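Local atomic coordinates of tryptophane-5-halogenase (Microbispora sp. ATCC PTA-5024, PDB entry 5UAO), a protein that probably catalyses the FAD-dependent chlorination of a tryptophan at carbon 5 of the indole in a lanthipeptide, during biosynthesis of the antibiotic NAI-107. Residues Y42-A47 with T364-L369; A258-T263 with Y297-A302; D293-V298 with A311-R316. All coordinates share one frame; numbering follows the deposited sequence.

Contact 1: Y42-A47 with T364-L369; sequences YLTALA and TAVQIL
Val366 points toward helix 39-51, where Thr44 is its main neighbour. CG2 of Val366 comes up to OG1 of Thr44 at 3.5 Å, the two side chains meeting at a slant. The hydroxyl is no loss here, because OG1 is hydrogen-bonded to the carbonyl oxygen of Ala40 one turn earlier in the same helix; threonine can thus present a polar atom to a buried valine. Its methyl CG2, anti to the backbone N (chi1 -59° for OG1), meets CD2 of Leu369 at 3.9 Å, one turn beyond Val366, the two side chains crossing at about a right angle. Helix 39-51 follows the first strand, 31-35, and the glycine pattern Gly36, Gly38 and Gly41, consistent with the Rossmann-type dinucleotide-binding motif of flavoprotein halogenases, and Thr44 packs against residues of that pattern. The short segments run at 32° to each other with axes 9.9 Å apart, and Val366 and Leu369 fill the space between them. CG1 of Val366 also lies 4.2 Å from the carbonyl oxygen of Leu43. From helix 76-85, Phe81 packs on Val366 as well.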
# COMPACT_ATOMS: atom_id res chain seq x y z
N TYR A 42 -27.51 -10.84 3.50
CA TYR A 42 -28.34 -10.07 2.54
C TYR A 42 -27.49 -9.17 1.65
O TYR A 42 -27.73 -9.13 0.43
CB TYR A 42 -29.52 -9.34 3.22
CG TYR A 42 -30.70 -10.33 3.46
CD1 TYR A 42 -31.52 -10.71 2.43
CD2 TYR A 42 -30.90 -10.94 4.68
CE1 TYR A 42 -32.51 -11.65 2.61
CE2 TYR A 42 -31.92 -11.86 4.88
CZ TYR A 42 -32.72 -12.20 3.81
OH TYR A 42 -33.76 -13.09 3.95
N LEU A 43 -26.47 -8.52 2.23
CA LEU A 43 -25.61 -7.74 1.42
C LEU A 43 -24.86 -8.57 0.41
O LEU A 43 -24.68 -8.15 -0.73
CB LEU A 43 -24.67 -6.88 2.26
CG LEU A 43 -25.31 -5.83 3.18
CD1 LEU A 43 -24.25 -5.25 4.03
CD2 LEU A 43 -26.00 -4.67 2.41
N THR A 44 -24.41 -9.76 0.78
CA THR A 44 -23.73 -10.61 -0.17
C THR A 44 -24.67 -11.06 -1.27
O THR A 44 -24.28 -11.00 -2.46
CB THR A 44 -23.24 -11.90 0.50
OG1 THR A 44 -22.36 -11.53 1.56
CG2 THR A 44 -22.51 -12.76 -0.47
N ALA A 45 -25.87 -11.51 -0.91
CA ALA A 45 -26.82 -11.99 -1.93
C ALA A 45 -27.23 -10.85 -2.92
O ALA A 45 -27.29 -11.07 -4.12
CB ALA A 45 -28.06 -12.55 -1.24
N LEU A 46 -27.43 -9.64 -2.40
CA LEU A 46 -27.77 -8.50 -3.25
C LEU A 46 -26.62 -8.13 -4.20
O LEU A 46 -26.87 -7.78 -5.34
CB LEU A 46 -28.19 -7.31 -2.40
CG LEU A 46 -29.54 -7.50 -1.77
CD1 LEU A 46 -29.74 -6.50 -0.66
CD2 LEU A 46 -30.61 -7.29 -2.81
N ALA A 47 -25.37 -8.21 -3.70
CA ALA A 47 -24.20 -7.91 -4.50
C ALA A 47 -24.00 -8.94 -5.62
O ALA A 47 -23.70 -8.51 -6.77
CB ALA A 47 -22.96 -7.82 -3.65
N THR A 364 -16.21 -4.93 2.07
CA THR A 364 -14.94 -5.24 1.45
C THR A 364 -14.85 -6.70 1.06
O THR A 364 -14.42 -7.01 -0.06
CB THR A 364 -13.76 -4.93 2.46
OG1 THR A 364 -13.78 -3.55 2.88
CG2 THR A 364 -12.47 -5.23 1.85
N ALA A 365 -15.22 -7.61 1.97
CA ALA A 365 -15.27 -9.05 1.66
C ALA A 365 -16.21 -9.36 0.48
O ALA A 365 -15.88 -10.16 -0.40
CB ALA A 365 -15.71 -9.85 2.90
N VAL A 366 -17.36 -8.69 0.46
CA VAL A 366 -18.31 -8.83 -0.68
C VAL A 366 -17.68 -8.42 -2.00
O VAL A 366 -17.85 -9.11 -3.03
CB VAL A 366 -19.59 -8.08 -0.40
CG1 VAL A 366 -20.54 -8.04 -1.60
CG2 VAL A 366 -20.35 -8.77 0.75
N GLN A 367 -16.96 -7.31 -2.01
CA GLN A 367 -16.35 -6.86 -3.28
C GLN A 367 -15.31 -7.81 -3.74
O GLN A 367 -15.14 -8.05 -4.92
CB GLN A 367 -15.76 -5.44 -3.20
CG GLN A 367 -16.81 -4.43 -3.21
CD GLN A 367 -16.24 -3.05 -3.15
OE1 GLN A 367 -16.18 -2.42 -2.07
NE2 GLN A 367 -15.74 -2.62 -4.27
N ILE A 368 -14.56 -8.35 -2.80
CA ILE A 368 -13.58 -9.39 -3.10
C ILE A 368 -14.23 -10.61 -3.74
O ILE A 368 -13.81 -11.08 -4.83
CB ILE A 368 -12.80 -9.77 -1.82
CG1 ILE A 368 -11.88 -8.61 -1.39
CG2 ILE A 368 -11.96 -11.03 -1.97
CD1 ILE A 368 -11.20 -8.87 -0.08
N LEU A 369 -15.27 -11.11 -3.10
CA LEU A 369 -15.97 -12.29 -3.62
C LEU A 369 -16.55 -12.02 -4.99
O LEU A 369 -16.42 -12.82 -5.92
CB LEU A 369 -17.10 -12.65 -2.67
CG LEU A 369 -18.08 -13.77 -3.18
CD1 LEU A 369 -17.33 -15.09 -3.30
CD2 LEU A 369 -19.26 -13.89 -2.25

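Contact 2: A258-T263 with Y297-A302; sequences AAVTGT and YVFSSA
Ala258, Ala259 and Val260 pair antiparallel with Phe299, Val298 and Tyr297, the strand directions 163° apart and the outer two pairs being hydrogen-bonded. Phe299 N gives a nearly straight bond to Ala258 O (2.8 Å, 168° at the hydrogen), while the return bond from Ala258 N to Phe299 O is longer, at 3.2 Å, and more bent. Two even bonds join Val260 and Tyr297, N to O in each direction. From the non-hydrogen-bonded pair Ala259-Val298, CA of Ala259 reaches Tyr297 O at 3.0 Å in a CA-H...O contact. Strands 258-264 and 293-299 are neighbours in a mixed sheet of the halogenase, and its two faces differ. On one, CB of Ala259 is 4.1 Å from CG2 of Val298; Ala259, with only a methyl, lies against the bound FAD, and Val298 packs on Trp283 and Trp285 of strand 282-288. The other face carries Phe299, whose CG sits between the backbone N and the carbonyl carbon (chi1 60°), a torsion that folds the ring across the neighbouring strand. Ala258 CB lies over one ring face in a CH-pi contact, 3.8 Å from the centroid, its single methyl offset toward the rim. Val260 fills in next to it, CG2 standing 3.7 Å from CE1 of Phe299, and Ala309 and Leu325 also touch the Phe299 side chain.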
# COMPACT_ATOMS: atom_id res chain seq x y z
N ALA A 258 -18.55 -8.70 25.78
CA ALA A 258 -19.99 -8.66 26.00
C ALA A 258 -20.48 -7.24 25.87
O ALA A 258 -19.71 -6.31 26.05
CB ALA A 258 -20.35 -9.23 27.40
N ALA A 259 -21.78 -7.12 25.53
CA ALA A 259 -22.47 -5.86 25.55
C ALA A 259 -23.89 -5.99 26.08
O ALA A 259 -24.66 -6.90 25.72
CB ALA A 259 -22.52 -5.28 24.15
N VAL A 260 -24.27 -5.02 26.88
CA VAL A 260 -25.65 -4.87 27.32
C VAL A 260 -26.24 -3.71 26.49
O VAL A 260 -25.78 -2.57 26.57
CB VAL A 260 -25.75 -4.48 28.81
CG1 VAL A 260 -27.20 -4.27 29.18
CG2 VAL A 260 -25.23 -5.59 29.69
N THR A 261 -27.32 -3.98 25.81
CA THR A 261 -27.94 -2.96 25.01
C THR A 261 -29.24 -2.39 25.60
O THR A 261 -29.96 -3.06 26.40
CB THR A 261 -28.24 -3.49 23.58
OG1 THR A 261 -29.18 -4.58 23.62
CG2 THR A 261 -26.95 -3.91 22.92
N GLY A 262 -29.58 -1.19 25.17
CA GLY A 262 -30.83 -0.59 25.61
C GLY A 262 -31.14 0.67 24.81
O GLY A 262 -30.36 1.02 23.94
N THR A 263 -32.29 1.33 25.05
CA THR A 263 -32.63 2.58 24.35
C THR A 263 -32.91 3.66 25.37
O THR A 263 -33.37 3.36 26.49
CB THR A 263 -33.87 2.43 23.40
OG1 THR A 263 -35.03 2.17 24.18
CG2 THR A 263 -33.71 1.26 22.38
N TYR A 297 -23.33 -0.91 26.26
CA TYR A 297 -22.15 -0.98 27.12
C TYR A 297 -21.39 -2.26 26.82
O TYR A 297 -21.81 -3.37 27.13
CB TYR A 297 -22.60 -0.94 28.57
CG TYR A 297 -21.55 -0.99 29.61
CD1 TYR A 297 -20.19 -0.90 29.30
CD2 TYR A 297 -21.91 -0.99 30.97
CE1 TYR A 297 -19.24 -0.92 30.30
CE2 TYR A 297 -20.96 -0.97 31.94
CZ TYR A 297 -19.64 -0.89 31.62
OH TYR A 297 -18.69 -0.88 32.62
N VAL A 298 -20.31 -2.04 26.11
CA VAL A 298 -19.33 -3.05 25.77
C VAL A 298 -18.37 -3.18 26.95
O VAL A 298 -17.71 -2.22 27.36
CB VAL A 298 -18.54 -2.59 24.48
CG1 VAL A 298 -17.33 -3.48 24.21
CG2 VAL A 298 -19.45 -2.64 23.25
N PHE A 299 -18.25 -4.36 27.47
CA PHE A 299 -17.46 -4.57 28.72
C PHE A 299 -16.67 -5.88 28.66
O PHE A 299 -17.00 -6.77 27.86
CB PHE A 299 -18.39 -4.56 29.99
CG PHE A 299 -19.46 -5.60 30.02
CD1 PHE A 299 -20.67 -5.40 29.35
CD2 PHE A 299 -19.34 -6.73 30.78
CE1 PHE A 299 -21.67 -6.36 29.43
CE2 PHE A 299 -20.31 -7.72 30.82
CZ PHE A 299 -21.50 -7.53 30.16
N SER A 300 -15.66 -6.00 29.56
CA SER A 300 -15.01 -7.29 29.88
C SER A 300 -15.76 -8.03 30.94
O SER A 300 -15.85 -7.57 32.11
CB SER A 300 -13.62 -7.06 30.44
OG SER A 300 -13.19 -8.33 30.95
N SER A 301 -16.31 -9.19 30.59
CA SER A 301 -17.08 -9.98 31.56
C SER A 301 -16.14 -10.48 32.72
O SER A 301 -16.59 -10.75 33.83
CB SER A 301 -17.81 -11.14 30.88
OG SER A 301 -16.86 -12.05 30.40
N ALA A 302 -14.84 -10.49 32.46
CA ALA A 302 -13.89 -10.84 33.52
C ALA A 302 -13.85 -9.75 34.59
O ALA A 302 -13.49 -10.01 35.75
CB ALA A 302 -12.52 -11.07 32.92

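Contact 3: D293-V298 with A311-R316; sequences DHLGYV and AEMARR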
# COMPACT_ATOMS: atom_id res chain seq x y z
N ASP A 293 -32.31 7.13 21.17
CA ASP A 293 -30.89 6.78 21.21
C ASP A 293 -30.77 5.28 21.51
O ASP A 293 -31.41 4.76 22.43
CB ASP A 293 -30.15 7.59 22.22
CG ASP A 293 -29.83 9.01 21.74
OD1 ASP A 293 -29.77 9.27 20.53
OD2 ASP A 293 -29.47 9.85 22.58
N HIS A 294 -29.97 4.57 20.69
CA HIS A 294 -29.63 3.17 20.90
C HIS A 294 -28.24 3.11 21.58
O HIS A 294 -27.25 3.67 21.12
CB HIS A 294 -29.62 2.42 19.63
CG HIS A 294 -30.96 2.23 19.03
ND1 HIS A 294 -31.18 1.38 17.98
CD2 HIS A 294 -32.17 2.76 19.34
CE1 HIS A 294 -32.48 1.33 17.70
NE2 HIS A 294 -33.07 2.24 18.44
N LEU A 295 -28.20 2.42 22.71
CA LEU A 295 -26.99 2.38 23.51
C LEU A 295 -26.48 0.94 23.66
O LEU A 295 -27.25 -0.02 23.65
CB LEU A 295 -27.28 3.00 24.89
CG LEU A 295 -27.13 4.49 24.97
CD1 LEU A 295 -28.20 5.24 24.25
CD2 LEU A 295 -27.21 4.89 26.43
N GLY A 296 -25.17 0.82 23.91
CA GLY A 296 -24.59 -0.46 24.27
C GLY A 296 -23.31 -0.32 25.08
O GLY A 296 -22.35 0.32 24.65
N TYR A 297 -23.33 -0.91 26.26
CA TYR A 297 -22.15 -0.98 27.12
C TYR A 297 -21.39 -2.26 26.82
O TYR A 297 -21.81 -3.37 27.13
CB TYR A 297 -22.60 -0.94 28.57
CG TYR A 297 -21.55 -0.99 29.61
CD1 TYR A 297 -20.19 -0.90 29.30
CD2 TYR A 297 -21.91 -0.99 30.97
CE1 TYR A 297 -19.24 -0.92 30.30
CE2 TYR A 297 -20.96 -0.97 31.94
CZ TYR A 297 -19.64 -0.89 31.62
OH TYR A 297 -18.69 -0.88 32.62
N VAL A 298 -20.31 -2.04 26.11
CA VAL A 298 -19.33 -3.05 25.77
C VAL A 298 -18.37 -3.18 26.95
O VAL A 298 -17.71 -2.22 27.36
CB VAL A 298 -18.54 -2.59 24.48
CG1 VAL A 298 -17.33 -3.48 24.21
CG2 VAL A 298 -19.45 -2.64 23.25
N ALA A 311 -26.47 -2.17 35.63
CA ALA A 311 -26.70 -1.20 36.71
C ALA A 311 -25.87 0.07 36.54
O ALA A 311 -26.36 1.18 36.81
CB ALA A 311 -26.44 -1.81 38.11
N GLU A 312 -24.61 -0.10 36.11
CA GLU A 312 -23.73 1.02 35.82
C GLU A 312 -24.31 1.85 34.65
O GLU A 312 -24.33 3.07 34.66
CB GLU A 312 -22.34 0.55 35.50
CG GLU A 312 -21.34 1.67 35.45
CD GLU A 312 -20.06 1.28 34.77
OE1 GLU A 312 -19.66 0.09 34.90
OE2 GLU A 312 -19.38 2.19 34.21
N MET A 313 -24.73 1.17 33.62
CA MET A 313 -25.26 1.85 32.45
C MET A 313 -26.48 2.73 32.82
O MET A 313 -26.62 3.84 32.32
CB MET A 313 -25.65 0.75 31.44
CG MET A 313 -26.14 1.26 30.12
SD MET A 313 -26.40 -0.15 28.99
CE MET A 313 -26.70 0.70 27.50
N ALA A 314 -27.36 2.20 33.66
CA ALA A 314 -28.49 2.97 34.17
C ALA A 314 -28.07 4.10 35.11
O ALA A 314 -28.69 5.16 35.11
CB ALA A 314 -29.55 2.06 34.80
N ARG A 315 -26.97 3.96 35.86
CA ARG A 315 -26.47 5.12 36.55
C ARG A 315 -25.99 6.20 35.61
O ARG A 315 -26.24 7.40 35.86
CB ARG A 315 -25.36 4.77 37.56
CG ARG A 315 -25.90 4.03 38.80
CD ARG A 315 -24.83 3.88 39.92
NE ARG A 315 -23.63 3.13 39.48
CZ ARG A 315 -23.55 1.79 39.46
NH1 ARG A 315 -24.55 1.05 39.86
NH2 ARG A 315 -22.43 1.17 39.08
N ARG A 316 -25.23 5.80 34.57
CA ARG A 316 -24.59 6.76 33.73
C ARG A 316 -25.61 7.43 32.74
O ARG A 316 -25.41 8.57 32.33
CB ARG A 316 -23.42 6.10 32.97
CG ARG A 316 -22.69 7.03 32.04
CD ARG A 316 -21.91 8.13 32.78
NE ARG A 316 -21.25 9.02 31.82
CZ ARG A 316 -21.89 9.89 31.01
NH1 ARG A 316 -23.22 10.00 30.98
NH2 ARG A 316 -21.19 10.67 30.19
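Tyr297 extends from the sheet toward helix 306-316, and several of its atoms meet the helix. Its CB lies 3.9 Å from SD of Met313. With CG anti to the backbone N (chi1 -180°), the ring is carried away from its own strand, past Met313, whose CB comes within 4.2 Å of CD2. Farther out, CE2 lies 3.4 Å from OE1 of Glu312, which sits at the ring edge near its plane. At the tip, OH donates a hydrogen bond to Glu312 OE1 (2.7 Å), approaching from above the carboxylate plane, which stands 79° to the ring. The same hydroxyl oxygen is hydrogen-bonded to the backbone N of Ala281, and Glu312 OE2 to the backbone N of Asn280, so the buried carboxylate and phenol are both satisfied. A phenylalanine here would probably leave Glu312 OE1 and the Ala281 amide without their shared partner. Met313 runs antiparallel alongside the tyrosine; its unbranched, extended chain carries CE to CB of Leu295, 3.5 Å away. Gly296 bears no side chain, and its N is 3.9 Å from that same methyl. Apolar Leu295 and Met313 suit the buried interface, while Tyr297 and Glu312 supply its polar link: a helix laid across one face of a beta-sheet, the alpha-on-beta packing of this halogenase domain.

In the fold
From the N terminus the chain passes through strand 31-35 into helix 39-51, which holds the first half of contact 1. Segment 364-369 comes 317 residues after 42-47, so contact 1 closes a long loop that ties the probable dinucleotide-binding region to helix 358-372. Contacts 2 and 3 are both nested inside that loop. Contact 2 closes a shorter, strand-rich loop, its ends 34 residues apart, by pairing strands 258-264 and 293-299. Contact 3 starts on the strand where contact 2 ends and closes a loop of only 13 residues, as helix 306-316 packs back. Those two share Tyr297 and Val298, their centres 8 Å apart, whereas the nearest atoms of contacts 1 and 3 are about 17 Å apart.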